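Local coordinates for binary enterotoxin of Clostridium perfringens component a (Clostridium perfringens, PDB 5WTZ), which probably transfers ADP-ribose from NAD+ to actin, as the enzymatic component of a two-part enterotoxin, at residues I52-I57 against Q137-K141; K60-D64 against S347-S351; K102-N106 against K128-D132; N397-Y401 against N412-I416. One frame throughout, in Å; residues are numbered along the deposited sequence. Where two conformers were deposited one is given.

In the fold
Helix 36-61 supplies the first segment of contact 1 and, with the turn after it, that of contact 2. Contact 1 closes a loop of 79 residues, ending between strands 134-136 and 141-144, and contact 3, which joins a loop to the end of helix 120-130, is nested inside it. Contact 2 opens before contact 1 has closed, so the two cross, and its longer loop runs on to 347-351 in the second ADP-ribosyltransferase-like half, enclosing contact 3 as well. Contact 4 follows in series as a local hairpin. Its Y401 and I415 pack on I57 and F61, its N397 touches G104, and the D138-K60 salt bridge joins contacts 1 and 2.

Contact 1: residues I52-I57 against Q137-K141; sequences INSYSI and QDGFK
N53 and G139 bring the two backbones together, their CA atoms 4.5 Å apart, where a helix runs past an irregular turn. The motif is a helix packed against a connection between strands: 52-57 belongs to the long helix 36-61, whereas the turn at 137-141 follows edge strand 134-136 of the sheet in the first ADP-ribosyltransferase-like half. G139 turns the chain with a positive phi of 71°, a region that favours glycine, and its CA lies 3.5 Å from both N53 OD1 and S56 OG. The direct hydrogen bond runs from F140 N to N53 OD1 at 2.8 Å. It is bent, with an angle of 143° at the hydrogen, and the donor stands above the amide carbonyl plane. The same OD1 lies near the plane of the F140 ring, at its edge, where I52 CG2 also approaches. The ring also packs on I79 of helix 70-83. Farther along the helix, the CD1 end of I57 lies 3.6 Å from D138 CB, the two side chains crossing at about a right angle. The D138 carboxylate turns to other partners: K60 and R361 both form salt bridges to OD1, and the R361 one ties the turn to the second ADP-ribosyltransferase-like half. S56 OG sits between its own backbone N and carbonyl carbon (chi1 75°), which lets it donate to N53 O at 2.7 Å. A water donates to S56 OG and takes the hydrogen of G139 N, at 2.8 Å from each.

Contact 2: residues K60-D64 against S347-S351; sequences KFALD and SNNIS
S347 OG donates to K60 O at 2.8 Å, approaching from above the carbonyl plane, and so meets the last turn of helix 36-61. Two further bonds follow along the chain. N349 N donates to A62 O at 2.9 Å, nearly straight (167°). N348 ND2 donates to D64 OD1 at 3.1 Å; the oxygen lies in the amide plane of N348, whereas the amide nitrogen stands above the carboxylate, and the two planes are 79° apart. The other amide atom, N348 OD1, accepts a hydrogen bond from N218 ND2. Weaker support comes from F61 CA, whose hydrogen points at S347 O over 3.5 Å. Outward from these bonds, L63 lays CD2 against N349 CB at 3.6 Å, the two side chains crossing at a slant. N349 reaches that position because CG is anti to its backbone N (chi1 -156°), and its OD1 turns back to accept from I350 N. S347 CB touches F61 CE1, on a ring that also packs on Y298 and I359. The K60 ammonium, paired with D138, also forms a salt bridge with E217. R300, a residue of the NAD site, donates from NH2 to both F61 O and S347 O, while I350 touches the bound NAD. The contact is thus a seam between the two ADP-ribosyltransferase-like halves, beside the NAD pocket, joining helix 36-61 and the loop that follows to a loop that carries I350 of the pocket.

Contact 3: residues K102-N106 against K128-D132; sequences KFGFN and KKISD
F103 and I130 come within 6.6 Å at their CA atoms, and F105 and K129 within 7.0 Å, with side chains filling the contact between a loop that starts as a short 3-10 segment and the end of helix 120-130. Between the two pairs lies G104, whose positive phi (63°) turns the chain. K129 does most of the joining. With chi1 at 179° its chain heads away from the backbone N, and bends at chi2 and chi4 bring NZ round to two acceptors, D396 O in the second ADP-ribosyltransferase-like half and F103 O, the latter at 2.8 Å with NZ tilted 30° from the carbonyl plane. On the way, CE passes 3.3 Å from G104 O, while CB rests 3.8 Å from F105 CD1, the two side chains running alongside in opposed senses. The F103 ring offers CD1 to I130 CG2 at 3.8 Å; the same ring meets F135 edge-to-face, and I130 continues onto A190 and L193 of strand 187-198. The ammonium is therefore held by two neutral backbone carbonyls belonging to separate parts of the fold, a setting that would suit a protonated lysine, with its methylene chain used as apolar packing.

Contact 4: residues N397-Y401 against N412-I416; sequences NITEY and NKLII
Y401 and K413 form one hydrogen-bonded antiparallel pair and T399 with I415 the other, in the hairpin of strands 391-403 and 411-420. The short segments run at 153° to each other. I415 N to T399 O and K413 N to Y401 O both measure 2.8 Å. Y401 places CG between its backbone N and carbonyl carbon (chi1 89°), which swings the ring over the neighbouring strand. There CD1 meets I415 CD1 at 3.8 Å, the side chains about perpendicular, and CE1 approaches K413 CB at 4.1 Å, with tyrosine and lysine alongside each other in the same sense. A water bridges Y401 OH and K413 NZ; the ammonium also forms a salt bridge with D403. I57 and F61 of helix 36-61 cover Y401 and I415. On the reverse face, L414 CD2 lies 3.8 Å from E400 CB and 4.1 Å from I398 CG2, with L414 and I398 both packing on F326 of helix 320-330. The E400 carboxylate, thrown outward by an extended chain beyond CG, reaches N412 OD1 through a water, while N412 ND2 is hydrogen-bonded to F317 O. A further water accepts from T399 OG1 and donates to I415 O. Chemically, the hairpin thus buries apolar groups against a helix on each face and lets waters bridge polar atoms that do not meet directly.

Contact 1: residues I52-I57 against Q137-K141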
loop_
_atom_site.group_PDB
_atom_site.type_symbol
_atom_site.label_atom_id
_atom_site.label_comp_id
_atom_site.label_asym_id
_atom_site.label_seq_id
_atom_site.Cartn_x
_atom_site.Cartn_y
_atom_site.Cartn_z
ATOM N N ILE A 52 -0.633 -15.173 8.871
ATOM C CA ILE A 52 0.401 -15.014 7.856
ATOM C C ILE A 52 0.350 -13.625 7.226
ATOM O O ILE A 52 1.381 -12.953 7.054
ATOM C CB ILE A 52 0.263 -16.095 6.779
ATOM C CG1 ILE A 52 0.575 -17.448 7.413
ATOM C CG2 ILE A 52 1.184 -15.782 5.565
ATOM C CD1 ILE A 52 0.128 -18.645 6.621
ATOM N N ASN A 53 -0.851 -13.172 6.903
ATOM C CA ASN A 53 -0.972 -11.888 6.235
ATOM C C ASN A 53 -0.622 -10.738 7.172
ATOM O O ASN A 53 0.010 -9.771 6.755
ATOM C CB ASN A 53 -2.376 -11.711 5.649
ATOM C CG ASN A 53 -2.597 -12.568 4.421
ATOM O OD1 ASN A 53 -1.661 -12.847 3.677
ATOM N ND2 ASN A 53 -3.835 -12.989 4.201
ATOM N N SER A 54 -1.000 -10.859 8.439
ATOM C CA SER A 54 -0.684 -9.813 9.388
ATOM C C SER A 54 0.824 -9.776 9.609
ATOM O O SER A 54 1.417 -8.700 9.704
ATOM C CB SER A 54 -1.434 -10.023 10.699
ATOM O OG SER A 54 -2.793 -9.653 10.530
ATOM N N TYR A 55 1.442 -10.952 9.646
ATOM C CA TYR A 55 2.891 -11.037 9.788
ATOM C C TYR A 55 3.637 -10.390 8.615
ATOM O O TYR A 55 4.642 -9.714 8.832
ATOM C CB TYR A 55 3.336 -12.500 9.956
ATOM C CG TYR A 55 4.835 -12.630 10.154
ATOM C CD1 TYR A 55 5.413 -12.364 11.390
ATOM C CD2 TYR A 55 5.670 -12.981 9.098
ATOM C CE1 TYR A 55 6.788 -12.467 11.576
ATOM C CE2 TYR A 55 7.044 -13.093 9.272
ATOM C CZ TYR A 55 7.593 -12.828 10.511
ATOM O OH TYR A 55 8.948 -12.932 10.691
ATOM N N SER A 56 3.165 -10.580 7.383
ATOM C CA SER A 56 3.827 -9.975 6.229
ATOM C C SER A 56 3.946 -8.466 6.416
ATOM O O SER A 56 4.929 -7.861 6.015
ATOM C CB SER A 56 3.076 -10.279 4.931
ATOM O OG SER A 56 1.892 -9.507 4.832
ATOM N N ILE A 57 2.936 -7.881 7.053
ATOM C CA ILE A 57 2.930 -6.452 7.345
ATOM C C ILE A 57 3.965 -6.071 8.410
ATOM O O ILE A 57 4.781 -5.154 8.187
ATOM C CB ILE A 57 1.520 -6.006 7.778
ATOM C CG1 ILE A 57 0.579 -6.126 6.575
ATOM C CG2 ILE A 57 1.552 -4.587 8.322
ATOM C CD1 ILE A 57 -0.886 -5.796 6.862
ATOM N N GLN A 137 -2.899 -3.802 -1.693
ATOM C CA GLN A 137 -3.396 -4.991 -1.009
ATOM C C GLN A 137 -2.273 -5.745 -0.296
ATOM O O GLN A 137 -1.454 -6.406 -0.941
ATOM C CB GLN A 137 -4.098 -5.908 -2.012
ATOM C CG GLN A 137 -5.159 -5.188 -2.837
ATOM C CD GLN A 137 -6.333 -4.724 -2.000
ATOM O OE1 GLN A 137 -6.908 -5.503 -1.230
ATOM N NE2 GLN A 137 -6.718 -3.468 -2.161
ATOM N N ASP A 138 -2.254 -5.659 1.036
ATOM C CA ASP A 138 -1.208 -6.298 1.840
ATOM C C ASP A 138 -1.401 -7.806 1.961
ATOM O O ASP A 138 -2.526 -8.292 2.020
ATOM C CB ASP A 138 -1.150 -5.693 3.235
ATOM C CG ASP A 138 -0.715 -4.259 3.203
ATOM O OD1 ASP A 138 0.463 -4.025 2.867
ATOM O OD2 ASP A 138 -1.549 -3.388 3.489
ATOM N N GLY A 139 -0.294 -8.535 2.017
ATOM C CA GLY A 139 -0.347 -9.980 2.157
ATOM C C GLY A 139 -0.849 -10.695 0.914
ATOM O O GLY A 139 -0.943 -10.106 -0.167
ATOM N N PHE A 140 -1.146 -11.980 1.066
ATOM C CA PHE A 140 -1.774 -12.754 0.006
ATOM C C PHE A 140 -3.274 -12.507 0.051
ATOM O O PHE A 140 -3.843 -12.227 1.107
ATOM C CB PHE A 140 -1.469 -14.251 0.147
ATOM C CG PHE A 140 -0.003 -14.566 0.199
ATOM C CD1 PHE A 140 0.731 -14.705 -0.959
ATOM C CD2 PHE A 140 0.644 -14.699 1.418
ATOM C CE1 PHE A 140 2.093 -14.975 -0.902
ATOM C CE2 PHE A 140 1.996 -14.967 1.481
ATOM C CZ PHE A 140 2.724 -15.108 0.320
ATOM N N LYS A 141 -3.915 -12.604 -1.101
ATOM C CA LYS A 141 -5.343 -12.366 -1.184
ATOM C C LYS A 141 -6.022 -13.581 -1.794
ATOM O O LYS A 141 -5.797 -13.906 -2.953
ATOM C CB LYS A 141 -5.628 -11.102 -2.011
ATOM C CG LYS A 141 -7.110 -10.781 -2.180
ATOM C CD LYS A 141 -7.840 -10.784 -0.842
ATOM C CE LYS A 141 -9.211 -10.117 -0.954
ATOM N NZ LYS A 141 -9.898 -10.001 0.368
HETATM O O HOH W 1 2.347 -7.933 2.515
#

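Contact 2: residues K60-D64 against S347-S351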
loop_
_atom_site.group_PDB
_atom_site.type_symbol
_atom_site.label_atom_id
_atom_site.label_comp_id
_atom_site.label_asym_id
_atom_site.label_seq_id
_atom_site.Cartn_x
_atom_site.Cartn_y
_atom_site.Cartn_z
ATOM N N LYS A 60 7.625 -6.462 6.868
ATOM C CA LYS A 60 8.102 -5.525 5.863
ATOM C C LYS A 60 8.278 -4.114 6.424
ATOM O O LYS A 60 9.066 -3.338 5.889
ATOM C CB LYS A 60 7.171 -5.515 4.648
ATOM C CG LYS A 60 5.785 -4.966 4.849
ATOM C CD LYS A 60 4.970 -5.356 3.622
ATOM C CE LYS A 60 3.680 -4.590 3.479
ATOM N NZ LYS A 60 2.920 -5.157 2.314
ATOM N N PHE A 61 7.583 -3.790 7.510
ATOM C CA PHE A 61 7.763 -2.468 8.124
ATOM C C PHE A 61 8.752 -2.461 9.300
ATOM O O PHE A 61 9.032 -1.408 9.872
ATOM C CB PHE A 61 6.420 -1.921 8.583
ATOM C CG PHE A 61 5.531 -1.482 7.456
ATOM C CD1 PHE A 61 5.859 -0.369 6.701
ATOM C CD2 PHE A 61 4.376 -2.192 7.147
ATOM C CE1 PHE A 61 5.051 0.048 5.647
ATOM C CE2 PHE A 61 3.559 -1.778 6.093
ATOM C CZ PHE A 61 3.904 -0.654 5.349
ATOM N N ALA A 62 9.278 -3.628 9.659
ATOM C CA ALA A 62 10.190 -3.752 10.797
ATOM C C ALA A 62 11.553 -3.109 10.566
ATOM O O ALA A 62 11.937 -2.762 9.431
ATOM C CB ALA A 62 10.383 -5.220 11.155
ATOM N N LEU A 63 12.308 -2.987 11.656
ATOM C CA LEU A 63 13.699 -2.587 11.591
ATOM C C LEU A 63 14.503 -3.664 10.884
ATOM O O LEU A 63 14.058 -4.802 10.775
ATOM C CB LEU A 63 14.269 -2.337 12.986
ATOM C CG LEU A 63 13.719 -1.122 13.724
ATOM C CD1 LEU A 63 13.986 -1.277 15.211
ATOM C CD2 LEU A 63 14.383 0.136 13.183
ATOM N N ASP A 64 15.698 -3.301 10.431
ATOM C CA ASP A 64 16.504 -4.167 9.568
ATOM C C ASP A 64 16.894 -5.513 10.165
ATOM O O ASP A 64 16.897 -6.514 9.451
ATOM C CB ASP A 64 17.770 -3.429 9.134
ATOM C CG ASP A 64 17.475 -2.308 8.160
ATOM O OD1 ASP A 64 16.298 -1.887 8.075
ATOM O OD2 ASP A 64 18.412 -1.858 7.468
ATOM N N SER A 347 10.273 0.133 2.777
ATOM C CA SER A 347 9.290 0.061 3.845
ATOM C C SER A 347 9.964 -0.184 5.201
ATOM O O SER A 347 9.312 -0.026 6.241
ATOM C CB SER A 347 8.244 -1.037 3.561
ATOM O OG SER A 347 8.850 -2.302 3.312
ATOM N N ASN A 348 11.254 -0.552 5.180
ATOM C CA ASN A 348 12.062 -0.753 6.399
ATOM C C ASN A 348 11.901 0.380 7.403
ATOM O O ASN A 348 11.885 1.546 7.016
ATOM C CB ASN A 348 13.571 -0.878 6.090
ATOM C CG ASN A 348 13.905 -1.992 5.112
ATOM O OD1 ASN A 348 13.250 -2.150 4.086
ATOM N ND2 ASN A 348 14.938 -2.759 5.424
ATOM N N ASN A 349 11.812 0.053 8.691
ATOM C CA ASN A 349 11.874 1.093 9.715
ATOM C C ASN A 349 13.269 1.731 9.727
ATOM O O ASN A 349 14.230 1.120 9.283
ATOM C CB ASN A 349 11.531 0.521 11.089
ATOM C CG ASN A 349 11.021 1.582 12.058
ATOM O OD1 ASN A 349 11.047 2.785 11.762
ATOM N ND2 ASN A 349 10.558 1.137 13.233
ATOM N N ILE A 350 13.362 2.964 10.215
ATOM C CA ILE A 350 14.634 3.678 10.305
ATOM C C ILE A 350 14.986 3.885 11.773
ATOM O O ILE A 350 14.141 4.352 12.545
ATOM C CB ILE A 350 14.572 5.040 9.585
ATOM C CG1 ILE A 350 14.295 4.852 8.090
ATOM C CG2 ILE A 350 15.859 5.819 9.805
ATOM C CD1 ILE A 350 13.869 6.133 7.371
ATOM N N SER A 351 16.214 3.530 12.152
ATOM C CA SER A 351 16.642 3.537 13.558
ATOM C C SER A 351 16.355 4.848 14.273
ATOM O O SER A 351 15.845 4.844 15.394
ATOM C CB SER A 351 18.135 3.224 13.668
ATOM O OG SER A 351 18.373 1.843 13.467
#

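Contact 3: residues K102-N106 against K128-D132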
loop_
_atom_site.group_PDB
_atom_site.type_symbol
_atom_site.label_atom_id
_atom_site.label_comp_id
_atom_site.label_asym_id
_atom_site.label_seq_id
_atom_site.Cartn_x
_atom_site.Cartn_y
_atom_site.Cartn_z
ATOM N N LYS A 102 -11.518 -1.161 3.814
ATOM C CA LYS A 102 -10.523 -1.463 2.792
ATOM C C LYS A 102 -10.581 -0.478 1.622
ATOM O O LYS A 102 -9.751 -0.529 0.714
ATOM C CB LYS A 102 -10.676 -2.892 2.271
ATOM C CG LYS A 102 -9.801 -3.910 3.002
ATOM C CD LYS A 102 -8.314 -3.667 2.746
ATOM C CE LYS A 102 -7.932 -3.997 1.305
ATOM N NZ LYS A 102 -6.479 -3.791 1.004
ATOM N N PHE A 103 -11.567 0.415 1.625
ATOM C CA PHE A 103 -11.577 1.475 0.633
ATOM C C PHE A 103 -11.411 2.816 1.332
ATOM O O PHE A 103 -11.553 3.867 0.718
ATOM C CB PHE A 103 -12.858 1.415 -0.207
ATOM C CG PHE A 103 -12.874 0.264 -1.176
ATOM C CD1 PHE A 103 -12.223 0.375 -2.399
ATOM C CD2 PHE A 103 -13.525 -0.929 -0.859
ATOM C CE1 PHE A 103 -12.221 -0.689 -3.295
ATOM C CE2 PHE A 103 -13.517 -1.993 -1.744
ATOM C CZ PHE A 103 -12.874 -1.874 -2.961
ATOM N N GLY A 104 -11.100 2.756 2.626
ATOM C CA GLY A 104 -10.925 3.946 3.430
ATOM C C GLY A 104 -12.197 4.762 3.523
ATOM O O GLY A 104 -12.159 5.985 3.627
ATOM N N PHE A 105 -13.332 4.073 3.496
ATOM C CA PHE A 105 -14.631 4.725 3.477
ATOM C C PHE A 105 -15.318 4.459 4.813
ATOM O O PHE A 105 -15.483 3.302 5.202
ATOM C CB PHE A 105 -15.473 4.202 2.312
ATOM C CG PHE A 105 -16.684 5.038 1.996
ATOM C CD1 PHE A 105 -16.545 6.332 1.504
ATOM C CD2 PHE A 105 -17.968 4.514 2.146
ATOM C CE1 PHE A 105 -17.677 7.102 1.198
ATOM C CE2 PHE A 105 -19.083 5.270 1.835
ATOM C CZ PHE A 105 -18.937 6.566 1.363
ATOM N N ASN A 106 -15.706 5.514 5.527
ATOM C CA ASN A 106 -16.284 5.328 6.861
ATOM C C ASN A 106 -17.801 5.545 6.930
ATOM O O ASN A 106 -18.414 5.282 7.963
ATOM C CB ASN A 106 -15.581 6.238 7.888
ATOM C CG ASN A 106 -15.229 7.615 7.332
ATOM O OD1 ASN A 106 -15.948 8.165 6.496
ATOM N ND2 ASN A 106 -14.120 8.187 7.814
ATOM N N LYS A 128 -16.712 8.959 -5.315
ATOM C CA LYS A 128 -15.622 9.908 -5.304
ATOM C C LYS A 128 -14.417 9.316 -4.569
ATOM O O LYS A 128 -13.274 9.415 -5.046
ATOM C CB LYS A 128 -16.065 11.226 -4.659
ATOM C CG LYS A 128 -17.093 11.992 -5.479
ATOM C CD LYS A 128 -17.518 13.289 -4.795
ATOM C CE LYS A 128 -18.561 14.048 -5.619
ATOM N NZ LYS A 128 -18.034 14.499 -6.945
ATOM N N LYS A 129 -14.679 8.681 -3.429
ATOM C CA LYS A 129 -13.619 8.154 -2.578
ATOM C C LYS A 129 -12.774 7.080 -3.283
ATOM O O LYS A 129 -11.552 7.070 -3.129
ATOM C CB LYS A 129 -14.205 7.591 -1.281
ATOM C CG LYS A 129 -13.162 6.999 -0.334
ATOM C CD LYS A 129 -12.094 8.030 0.051
ATOM C CE LYS A 129 -10.989 7.408 0.932
ATOM N NZ LYS A 129 -10.224 6.306 0.275
ATOM N N ILE A 130 -13.406 6.207 -4.071
ATOM C CA ILE A 130 -12.659 5.139 -4.753
ATOM C C ILE A 130 -11.975 5.563 -6.065
ATOM O O ILE A 130 -11.153 4.813 -6.612
ATOM C CB ILE A 130 -13.569 3.921 -5.059
ATOM C CG1 ILE A 130 -14.656 4.282 -6.081
ATOM C CG2 ILE A 130 -14.155 3.336 -3.753
ATOM C CD1 ILE A 130 -15.478 3.063 -6.567
ATOM N N SER A 131 -12.307 6.749 -6.573
ATOM C CA SER A 131 -11.638 7.308 -7.750
ATOM C C SER A 131 -10.213 7.795 -7.448
ATOM O O SER A 131 -9.884 8.133 -6.307
ATOM C CB SER A 131 -12.447 8.470 -8.334
ATOM O OG SER A 131 -13.723 8.045 -8.804
ATOM N N ASP A 132 -9.378 7.806 -8.487
ATOM C CA ASP A 132 -8.030 8.386 -8.426
ATOM C C ASP A 132 -7.214 7.769 -7.317
ATOM O O ASP A 132 -6.457 8.466 -6.659
ATOM C CB ASP A 132 -8.103 9.901 -8.219
ATOM C CG ASP A 132 -8.855 10.598 -9.330
ATOM O OD1 ASP A 132 -8.593 10.271 -10.509
ATOM O OD2 ASP A 132 -9.723 11.448 -9.021
#

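Contact 4: residues N397-Y401 against N412-I416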
loop_
_atom_site.group_PDB
_atom_site.type_symbol
_atom_site.label_atom_id
_atom_site.label_comp_id
_atom_site.label_asym_id
_atom_site.label_seq_id
_atom_site.Cartn_x
_atom_site.Cartn_y
_atom_site.Cartn_z
ATOM N N ASN A 397 -6.235 5.636 2.787
ATOM C CA ASN A 397 -6.565 4.623 3.783
ATOM C C ASN A 397 -5.695 4.736 5.023
ATOM O O ASN A 397 -4.609 5.343 5.011
ATOM C CB ASN A 397 -6.437 3.212 3.196
ATOM C CG ASN A 397 -7.461 2.236 3.774
ATOM O OD1 ASN A 397 -8.182 2.543 4.728
ATOM N ND2 ASN A 397 -7.522 1.055 3.194
ATOM N N ILE A 398 -6.189 4.124 6.092
ATOM C CA ILE A 398 -5.482 4.084 7.356
ATOM C C ILE A 398 -5.594 2.665 7.879
ATOM O O ILE A 398 -6.701 2.152 8.070
ATOM C CB ILE A 398 -6.061 5.102 8.352
ATOM C CG1 ILE A 398 -5.772 6.528 7.867
ATOM C CG2 ILE A 398 -5.501 4.870 9.752
ATOM C CD1 ILE A 398 -6.510 7.598 8.616
ATOM N N THR A 399 -4.453 2.009 8.061
ATOM C CA THR A 399 -4.446 0.604 8.431
ATOM C C THR A 399 -3.572 0.374 9.665
ATOM O O THR A 399 -2.360 0.602 9.640
ATOM C CB THR A 399 -3.947 -0.278 7.275
ATOM O OG1 THR A 399 -4.790 -0.097 6.131
ATOM C CG2 THR A 399 -3.961 -1.735 7.673
ATOM N N GLU A 400 -4.183 -0.070 10.753
ATOM C CA GLU A 400 -3.417 -0.285 11.974
ATOM C C GLU A 400 -2.669 -1.617 11.948
ATOM O O GLU A 400 -3.160 -2.606 11.403
ATOM C CB GLU A 400 -4.334 -0.216 13.193
ATOM C CG GLU A 400 -5.456 -1.235 13.156
ATOM C CD GLU A 400 -6.342 -1.184 14.384
ATOM O OE1 GLU A 400 -5.815 -1.389 15.500
ATOM O OE2 GLU A 400 -7.562 -0.944 14.228
ATOM N N TYR A 401 -1.463 -1.643 12.511
ATOM C CA TYR A 401 -0.871 -2.928 12.883
ATOM C C TYR A 401 -0.096 -2.743 14.169
ATOM O O TYR A 401 0.183 -1.621 14.578
ATOM C CB TYR A 401 0.023 -3.491 11.768
ATOM C CG TYR A 401 1.472 -3.058 11.829
ATOM C CD1 TYR A 401 1.854 -1.818 11.352
ATOM C CD2 TYR A 401 2.462 -3.903 12.358
ATOM C CE1 TYR A 401 3.192 -1.411 11.387
ATOM C CE2 TYR A 401 3.799 -3.499 12.408
ATOM C CZ TYR A 401 4.147 -2.253 11.915
ATOM O OH TYR A 401 5.456 -1.832 11.957
ATOM N N ASN A 412 0.675 -0.076 18.689
ATOM C CA ASN A 412 -0.023 0.043 17.425
ATOM C C ASN A 412 0.505 1.226 16.620
ATOM O O ASN A 412 0.744 2.317 17.155
ATOM C CB ASN A 412 -1.523 0.196 17.636
ATOM C CG ASN A 412 -2.190 -1.107 17.965
ATOM O OD1 ASN A 412 -1.790 -2.159 17.471
ATOM N ND2 ASN A 412 -3.223 -1.052 18.795
ATOM N N LYS A 413 0.685 0.996 15.327
ATOM C CA LYS A 413 1.101 2.035 14.403
ATOM C C LYS A 413 0.095 2.143 13.262
ATOM O O LYS A 413 -0.676 1.201 13.018
ATOM C CB LYS A 413 2.508 1.741 13.885
ATOM C CG LYS A 413 3.555 1.719 15.011
ATOM C CD LYS A 413 4.968 1.555 14.468
ATOM C CE LYS A 413 6.005 1.961 15.516
ATOM N NZ LYS A 413 7.414 1.589 15.104
ATOM N N LEU A 414 0.085 3.280 12.573
ATOM C CA LEU A 414 -0.850 3.489 11.465
ATOM C C LEU A 414 -0.144 3.610 10.126
ATOM O O LEU A 414 0.678 4.501 9.910
ATOM C CB LEU A 414 -1.705 4.735 11.703
ATOM C CG LEU A 414 -2.522 4.722 12.998
ATOM C CD1 LEU A 414 -3.295 6.015 13.167
ATOM C CD2 LEU A 414 -3.473 3.516 13.046
ATOM N N ILE A 415 -0.487 2.700 9.231
ATOM C CA ILE A 415 -0.049 2.774 7.854
ATOM C C ILE A 415 -1.004 3.709 7.116
ATOM O O ILE A 415 -2.195 3.416 6.993
ATOM C CB ILE A 415 -0.024 1.369 7.220
ATOM C CG1 ILE A 415 0.838 0.436 8.071
ATOM C CG2 ILE A 415 0.498 1.435 5.775
ATOM C CD1 ILE A 415 0.631 -1.031 7.805
ATOM N N ILE A 416 -0.488 4.839 6.655
ATOM C CA ILE A 416 -1.339 5.876 6.070
ATOM C C ILE A 416 -1.111 5.902 4.568
ATOM O O ILE A 416 -0.159 6.514 4.075
ATOM C CB ILE A 416 -1.059 7.254 6.706
ATOM C CG1 ILE A 416 -1.213 7.157 8.233
ATOM C CG2 ILE A 416 -1.991 8.315 6.132
ATOM C CD1 ILE A 416 -0.966 8.437 8.960
HETATM O O HOH W 2 -3.545 2.168 4.898
HETATM O O HOH W 3 -3.339 -3.111 15.462
HETATM O O HOH W 4 7.446 -0.057 12.322
#